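PDB 5FFJ: endonuclease and methylase LlaGI from Lactococcus lactis, which is a nuclease-deleted Type ISP restriction-modification enzyme that probably methylates adenine in DNA and couples sequence recognition to a helicase-like ATPase. Local coordinates for residues Val1307-Ile1321 with Ala1346-Thr1358. Numbering follows the deposited sequence.
Sequences VKKMKHPKKGVLDTI and AIEWIIDQYQVKT. With nucleotides of chain B.
Lys1309 and Gln1355 both set CG trans to the backbone N (chi1 -168° and 162°) and continue extended, so the two chains run alongside each other in one direction. The ammonium of Lys1309 NZ ends 3.0 Å from Gln1355 OE1, a weak hydrogen bond. A second weak bond, 3.3 Å long, joins Lys1309 NZ to OP1 of DA16 of chain B. Shortening Lys1309 to an alanine would remove the ammonium, and would probably cost the DA16 phosphate this positive charge and leave Gln1355 OE1 without this donor. The Gln1355 amide is also tied back weakly, through NE2, to the carbonyl of Asp1352. Close by, Val1356 N donates to Lys1308 O at 3.0 Å, the one backbone bond between the two segments. All this lies in the Type ISP specificity domain, where an irregular loop packs along helix 1346-1353 and the turn that follows it. The apolar part centres on Ile1351. Met1310, bent at chi3, brings CE to 3.8 Å from Ile1351 CG1. Ile1321 CD1 meets Ile1351 CD1 tip to tip and touches Ile1347 CG2 at 3.9 Å. Met1310 also touches Leu1382 of helix 1377-1398, and Ile1347 touches Ile1386 of the same helix. At the far end, His1312 ND1 donates in its ring plane to Thr1320 O, 2.7 Å away and nearly straight. This helps set the ring's rotation. His1312 NE2 then makes a weak 3.3 Å bond to Glu1348 OE2, with ring and carboxylate planes 42° apart.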
loop_
_atom_site.group_PDB
_atom_site.type_symbol
_atom_site.label_atom_id
_atom_site.label_comp_id
_atom_site.label_asym_id
_atom_site.label_seq_id
_atom_site.Cartn_x
_atom_site.Cartn_y
_atom_site.Cartn_z
ATOM N N VAL A 1307 5.421 -1.367 -33.532
ATOM C CA VAL A 1307 5.113 -0.328 -32.565
ATOM C C VAL A 1307 5.691 -0.683 -31.200
ATOM O O VAL A 1307 5.699 -1.848 -30.799
ATOM C CB VAL A 1307 3.588 -0.112 -32.443
ATOM C CG1 VAL A 1307 2.896 -1.372 -31.920
ATOM C CG2 VAL A 1307 3.289 1.071 -31.545
ATOM N N LYS A 1308 6.196 0.331 -30.505
ATOM C CA LYS A 1308 6.555 0.207 -29.100
ATOM C C LYS A 1308 5.570 1.052 -28.309
ATOM O O LYS A 1308 4.791 0.541 -27.502
ATOM C CB LYS A 1308 7.993 0.665 -28.848
ATOM C CG LYS A 1308 8.458 0.485 -27.409
ATOM C CD LYS A 1308 9.788 1.177 -27.154
ATOM C CE LYS A 1308 10.293 0.903 -25.746
ATOM N NZ LYS A 1308 11.576 1.606 -25.465
ATOM N N LYS A 1309 5.602 2.354 -28.568
ATOM C CA LYS A 1309 4.656 3.281 -27.970
ATOM C C LYS A 1309 4.569 4.544 -28.810
ATOM O O LYS A 1309 5.555 5.262 -28.985
ATOM C CB LYS A 1309 5.054 3.628 -26.537
ATOM C CG LYS A 1309 3.965 4.347 -25.760
ATOM C CD LYS A 1309 4.283 4.382 -24.277
ATOM C CE LYS A 1309 3.126 4.945 -23.471
ATOM N NZ LYS A 1309 3.236 4.586 -22.027
ATOM N N MET A 1310 3.381 4.803 -29.335
ATOM C CA MET A 1310 3.143 6.001 -30.120
ATOM C C MET A 1310 3.120 7.208 -29.192
ATOM O O MET A 1310 2.758 7.088 -28.021
ATOM C CB MET A 1310 1.829 5.878 -30.895
ATOM C CG MET A 1310 1.829 4.742 -31.917
ATOM S SD MET A 1310 0.192 4.317 -32.547
ATOM C CE MET A 1310 -0.447 5.931 -32.966
ATOM N N LYS A 1311 3.518 8.367 -29.707
ATOM C CA LYS A 1311 3.597 9.568 -28.885
ATOM C C LYS A 1311 3.499 10.838 -29.716
ATOM O O LYS A 1311 3.750 10.831 -30.922
ATOM C CB LYS A 1311 4.910 9.581 -28.089
ATOM C CG LYS A 1311 6.072 10.277 -28.803
ATOM C CD LYS A 1311 7.353 10.232 -27.988
ATOM C CE LYS A 1311 8.004 8.860 -28.019
ATOM N NZ LYS A 1311 9.336 8.871 -27.355
ATOM N N HIS A 1312 3.137 11.928 -29.050
ATOM C CA HIS A 1312 3.290 13.258 -29.614
ATOM C C HIS A 1312 4.695 13.746 -29.265
ATOM O O HIS A 1312 5.184 13.465 -28.170
ATOM C CB HIS A 1312 2.229 14.212 -29.067
ATOM C CG HIS A 1312 0.824 13.804 -29.392
ATOM N ND1 HIS A 1312 0.365 13.681 -30.685
ATOM C CD2 HIS A 1312 -0.224 13.501 -28.589
ATOM C CE1 HIS A 1312 -0.905 13.316 -30.666
ATOM N NE2 HIS A 1312 -1.286 13.201 -29.407
ATOM N N PRO A 1313 5.355 14.464 -30.190
ATOM C CA PRO A 1313 6.728 14.916 -29.932
ATOM C C PRO A 1313 6.838 15.767 -28.665
ATOM O O PRO A 1313 7.811 15.636 -27.923
ATOM C CB PRO A 1313 7.073 15.738 -31.181
ATOM C CG PRO A 1313 5.763 16.075 -31.806
ATOM C CD PRO A 1313 4.868 14.924 -31.501
ATOM N N LYS A 1314 5.846 16.623 -28.438
ATOM C CA LYS A 1314 5.733 17.381 -27.196
ATOM C C LYS A 1314 4.327 17.225 -26.639
ATOM O O LYS A 1314 3.464 16.613 -27.269
ATOM C CB LYS A 1314 6.051 18.863 -27.420
ATOM C CG LYS A 1314 7.526 19.195 -27.496
ATOM C CD LYS A 1314 8.190 19.108 -26.132
ATOM C CE LYS A 1314 9.687 19.343 -26.228
ATOM N NZ LYS A 1314 10.361 18.295 -27.044
ATOM N N LYS A 1315 4.095 17.782 -25.456
ATOM C CA LYS A 1315 2.783 17.706 -24.836
ATOM C C LYS A 1315 1.772 18.552 -25.603
ATOM O O LYS A 1315 1.982 19.744 -25.826
ATOM C CB LYS A 1315 2.844 18.164 -23.376
ATOM C CG LYS A 1315 2.623 17.047 -22.368
ATOM N N GLY A 1316 0.685 17.918 -26.027
ATOM C CA GLY A 1316 -0.442 18.632 -26.595
ATOM C C GLY A 1316 -0.207 19.186 -27.988
ATOM O O GLY A 1316 -0.893 20.125 -28.403
ATOM N N VAL A 1317 0.751 18.613 -28.716
ATOM C CA VAL A 1317 0.879 18.895 -30.141
ATOM C C VAL A 1317 0.079 17.775 -30.787
ATOM O O VAL A 1317 0.395 16.595 -30.633
ATOM C CB VAL A 1317 2.380 18.975 -30.660
ATOM C CG1 VAL A 1317 3.372 19.082 -29.508
ATOM C CG2 VAL A 1317 2.760 17.821 -31.614
ATOM N N LEU A 1318 -1.004 18.166 -31.448
ATOM C CA LEU A 1318 -1.953 17.229 -32.019
ATOM C C LEU A 1318 -1.752 17.151 -33.526
ATOM O O LEU A 1318 -2.432 16.399 -34.219
ATOM C CB LEU A 1318 -3.375 17.661 -31.666
ATOM C CG LEU A 1318 -3.554 18.044 -30.196
ATOM C CD1 LEU A 1318 -4.955 18.580 -29.958
ATOM C CD2 LEU A 1318 -3.260 16.852 -29.287
ATOM N N ASP A 1319 -0.801 17.938 -34.019
ATOM C CA ASP A 1319 -0.431 17.927 -35.426
ATOM C C ASP A 1319 0.276 16.624 -35.771
ATOM O O ASP A 1319 0.064 16.057 -36.845
ATOM C CB ASP A 1319 0.476 19.119 -35.755
ATOM C CG ASP A 1319 -0.097 20.439 -35.284
ATOM O OD1 ASP A 1319 -1.297 20.690 -35.523
ATOM O OD2 ASP A 1319 0.656 21.228 -34.676
ATOM N N THR A 1320 1.100 16.144 -34.841
ATOM C CA THR A 1320 2.044 15.075 -35.135
ATOM C C THR A 1320 1.933 13.876 -34.197
ATOM O O THR A 1320 1.649 14.024 -33.008
ATOM C CB THR A 1320 3.485 15.605 -35.074
ATOM O OG1 THR A 1320 3.522 16.937 -35.601
ATOM C CG2 THR A 1320 4.423 14.715 -35.875
ATOM N N ILE A 1321 2.161 12.689 -34.756
ATOM C CA ILE A 1321 2.286 11.463 -33.978
ATOM C C ILE A 1321 3.498 10.680 -34.462
ATOM O O ILE A 1321 3.611 10.365 -35.647
ATOM C CB ILE A 1321 1.033 10.568 -34.090
ATOM C CG1 ILE A 1321 -0.186 11.265 -33.483
ATOM C CG2 ILE A 1321 1.267 9.231 -33.385
ATOM C CD1 ILE A 1321 -1.505 10.563 -33.766
ATOM N N ALA A 1346 -10.885 9.271 -29.926
ATOM C CA ALA A 1346 -10.727 7.986 -30.605
ATOM C C ALA A 1346 -9.274 7.753 -30.993
ATOM O O ALA A 1346 -8.758 6.643 -30.868
ATOM C CB ALA A 1346 -11.624 7.928 -31.843
ATOM N N ILE A 1347 -8.619 8.808 -31.461
ATOM C CA ILE A 1347 -7.225 8.719 -31.867
ATOM C C ILE A 1347 -6.340 8.351 -30.679
ATOM O O ILE A 1347 -5.400 7.566 -30.812
ATOM C CB ILE A 1347 -6.745 10.045 -32.492
ATOM C CG1 ILE A 1347 -7.513 10.311 -33.789
ATOM C CG2 ILE A 1347 -5.248 10.000 -32.777
ATOM C CD1 ILE A 1347 -7.381 11.720 -34.313
ATOM N N GLU A 1348 -6.654 8.908 -29.515
ATOM C CA GLU A 1348 -5.846 8.686 -28.324
ATOM C C GLU A 1348 -6.026 7.266 -27.790
ATOM O O GLU A 1348 -5.163 6.755 -27.075
ATOM C CB GLU A 1348 -6.201 9.705 -27.239
ATOM C CG GLU A 1348 -4.994 10.323 -26.543
ATOM C CD GLU A 1348 -4.167 11.208 -27.459
ATOM O OE1 GLU A 1348 -4.755 11.911 -28.308
ATOM O OE2 GLU A 1348 -2.924 11.200 -27.330
ATOM N N TRP A 1349 -7.145 6.633 -28.132
ATOM C CA TRP A 1349 -7.371 5.245 -27.741
ATOM C C TRP A 1349 -6.392 4.336 -28.465
ATOM O O TRP A 1349 -5.834 3.415 -27.872
ATOM C CB TRP A 1349 -8.806 4.810 -28.038
ATOM C CG TRP A 1349 -9.777 5.151 -26.954
ATOM C CD1 TRP A 1349 -10.715 6.144 -26.972
ATOM C CD2 TRP A 1349 -9.905 4.502 -25.686
ATOM N NE1 TRP A 1349 -11.420 6.150 -25.792
ATOM C CE2 TRP A 1349 -10.942 5.151 -24.987
ATOM C CE3 TRP A 1349 -9.246 3.432 -25.074
ATOM C CZ2 TRP A 1349 -11.332 4.766 -23.707
ATOM C CZ3 TRP A 1349 -9.636 3.052 -23.803
ATOM C CH2 TRP A 1349 -10.668 3.718 -23.135
ATOM N N ILE A 1350 -6.186 4.602 -29.750
ATOM C CA ILE A 1350 -5.242 3.830 -30.545
ATOM C C ILE A 1350 -3.831 3.986 -29.974
ATOM O O ILE A 1350 -3.106 3.003 -29.821
ATOM C CB ILE A 1350 -5.260 4.264 -32.027
ATOM C CG1 ILE A 1350 -6.682 4.185 -32.597
ATOM C CG2 ILE A 1350 -4.308 3.404 -32.850
ATOM C CD1 ILE A 1350 -7.321 2.807 -32.516
ATOM N N ILE A 1351 -3.455 5.221 -29.652
ATOM C CA ILE A 1351 -2.167 5.489 -29.015
ATOM C C ILE A 1351 -2.063 4.707 -27.713
ATOM O O ILE A 1351 -1.055 4.047 -27.450
ATOM C CB ILE A 1351 -1.972 6.993 -28.721
ATOM C CG1 ILE A 1351 -1.947 7.792 -30.025
ATOM C CG2 ILE A 1351 -0.672 7.227 -27.949
ATOM C CD1 ILE A 1351 -1.833 9.286 -29.841
ATOM N N ASP A 1352 -3.114 4.792 -26.904
ATOM C CA ASP A 1352 -3.147 4.131 -25.605
ATOM C C ASP A 1352 -3.137 2.610 -25.726
ATOM O O ASP A 1352 -2.327 1.934 -25.091
ATOM C CB ASP A 1352 -4.386 4.563 -24.822
ATOM C CG ASP A 1352 -4.452 3.932 -23.446
ATOM O OD1 ASP A 1352 -3.446 4.002 -22.707
ATOM O OD2 ASP A 1352 -5.508 3.359 -23.104
ATOM N N GLN A 1353 -4.047 2.078 -26.536
ATOM C CA GLN A 1353 -4.259 0.637 -26.620
ATOM C C GLN A 1353 -3.201 -0.080 -27.455
ATOM O O GLN A 1353 -2.638 -1.086 -27.018
ATOM C CB GLN A 1353 -5.651 0.350 -27.187
ATOM C CG GLN A 1353 -6.767 0.658 -26.210
ATOM C CD GLN A 1353 -6.666 -0.181 -24.958
ATOM O OE1 GLN A 1353 -6.667 -1.410 -25.021
ATOM N NE2 GLN A 1353 -6.557 0.478 -23.811
ATOM N N TYR A 1354 -2.934 0.422 -28.656
ATOM C CA TYR A 1354 -1.941 -0.206 -29.522
ATOM C C TYR A 1354 -0.551 0.231 -29.092
ATOM O O TYR A 1354 0.023 1.193 -29.603
ATOM C CB TYR A 1354 -2.230 0.115 -30.984
ATOM C CG TYR A 1354 -3.501 -0.568 -31.431
ATOM C CD1 TYR A 1354 -4.741 0.034 -31.253
ATOM C CD2 TYR A 1354 -3.466 -1.844 -31.977
ATOM C CE1 TYR A 1354 -5.907 -0.604 -31.637
ATOM C CE2 TYR A 1354 -4.625 -2.488 -32.363
ATOM C CZ TYR A 1354 -5.842 -1.866 -32.189
ATOM O OH TYR A 1354 -6.998 -2.507 -32.575
ATOM N N GLN A 1355 -0.036 -0.522 -28.128
ATOM C CA GLN A 1355 1.160 -0.183 -27.382
ATOM C C GLN A 1355 1.655 -1.450 -26.699
ATOM O O GLN A 1355 0.856 -2.242 -26.202
ATOM C CB GLN A 1355 0.854 0.904 -26.353
ATOM C CG GLN A 1355 1.882 1.053 -25.241
ATOM C CD GLN A 1355 1.412 1.973 -24.118
ATOM O OE1 GLN A 1355 2.070 2.084 -23.081
ATOM N NE2 GLN A 1355 0.272 2.635 -24.317
ATOM N N VAL A 1356 2.968 -1.640 -26.666
ATOM C CA VAL A 1356 3.536 -2.812 -26.013
ATOM C C VAL A 1356 3.574 -2.597 -24.505
ATOM O O VAL A 1356 4.081 -1.581 -24.024
ATOM C CB VAL A 1356 4.958 -3.121 -26.534
ATOM C CG1 VAL A 1356 5.714 -4.035 -25.568
ATOM C CG2 VAL A 1356 4.885 -3.756 -27.910
ATOM N N LYS A 1357 3.032 -3.556 -23.764
ATOM C CA LYS A 1357 3.102 -3.521 -22.310
ATOM C C LYS A 1357 2.959 -4.915 -21.719
ATOM O O LYS A 1357 2.443 -5.827 -22.367
ATOM C CB LYS A 1357 2.031 -2.589 -21.730
ATOM C CG LYS A 1357 0.682 -2.587 -22.445
ATOM C CD LYS A 1357 -0.149 -1.397 -21.967
ATOM C CE LYS A 1357 -1.555 -1.383 -22.545
ATOM N NZ LYS A 1357 -2.297 -0.152 -22.136
ATOM N N THR A 1358 3.436 -5.068 -20.487
ATOM C CA THR A 1358 3.386 -6.342 -19.782
ATOM C C THR A 1358 2.548 -6.206 -18.518
ATOM O O THR A 1358 2.409 -5.111 -17.971
ATOM C CB THR A 1358 4.793 -6.841 -19.398
ATOM O OG1 THR A 1358 5.282 -6.097 -18.275
ATOM C CG2 THR A 1358 5.758 -6.691 -20.568
ATOM P P DA B 16 6.478 6.537 -20.817
ATOM O OP1 DA B 16 5.907 6.450 -22.179
ATOM O OP2 DA B 16 7.806 5.946 -20.541
ATOM O "O5'" DA B 16 6.532 8.074 -20.374
ATOM C "C5'" DA B 16 5.345 8.863 -20.382
ATOM C "C4'" DA B 16 5.679 10.342 -20.270
ATOM O "O4'" DA B 16 5.994 10.663 -18.886
ATOM C "C3'" DA B 16 6.882 10.796 -21.094
ATOM O "O3'" DA B 16 6.642 12.091 -21.656
ATOM C "C2'" DA B 16 8.022 10.786 -20.079
ATOM C "C1'" DA B 16 7.316 11.162 -18.783
ATOM N N9 DA B 16 7.928 10.597 -17.579
ATOM C C8 DA B 16 8.262 9.291 -17.360
ATOM N N7 DA B 16 8.785 9.067 -16.178
ATOM C C5 DA B 16 8.792 10.313 -15.576
ATOM C C6 DA B 16 9.225 10.749 -14.310
ATOM N N6 DA B 16 9.753 9.933 -13.394
ATOM N N1 DA B 16 9.090 12.060 -14.021
ATOM C C2 DA B 16 8.557 12.873 -14.943
ATOM N N3 DA B 16 8.115 12.578 -16.167
ATOM C C4 DA B 16 8.264 11.268 -16.424
#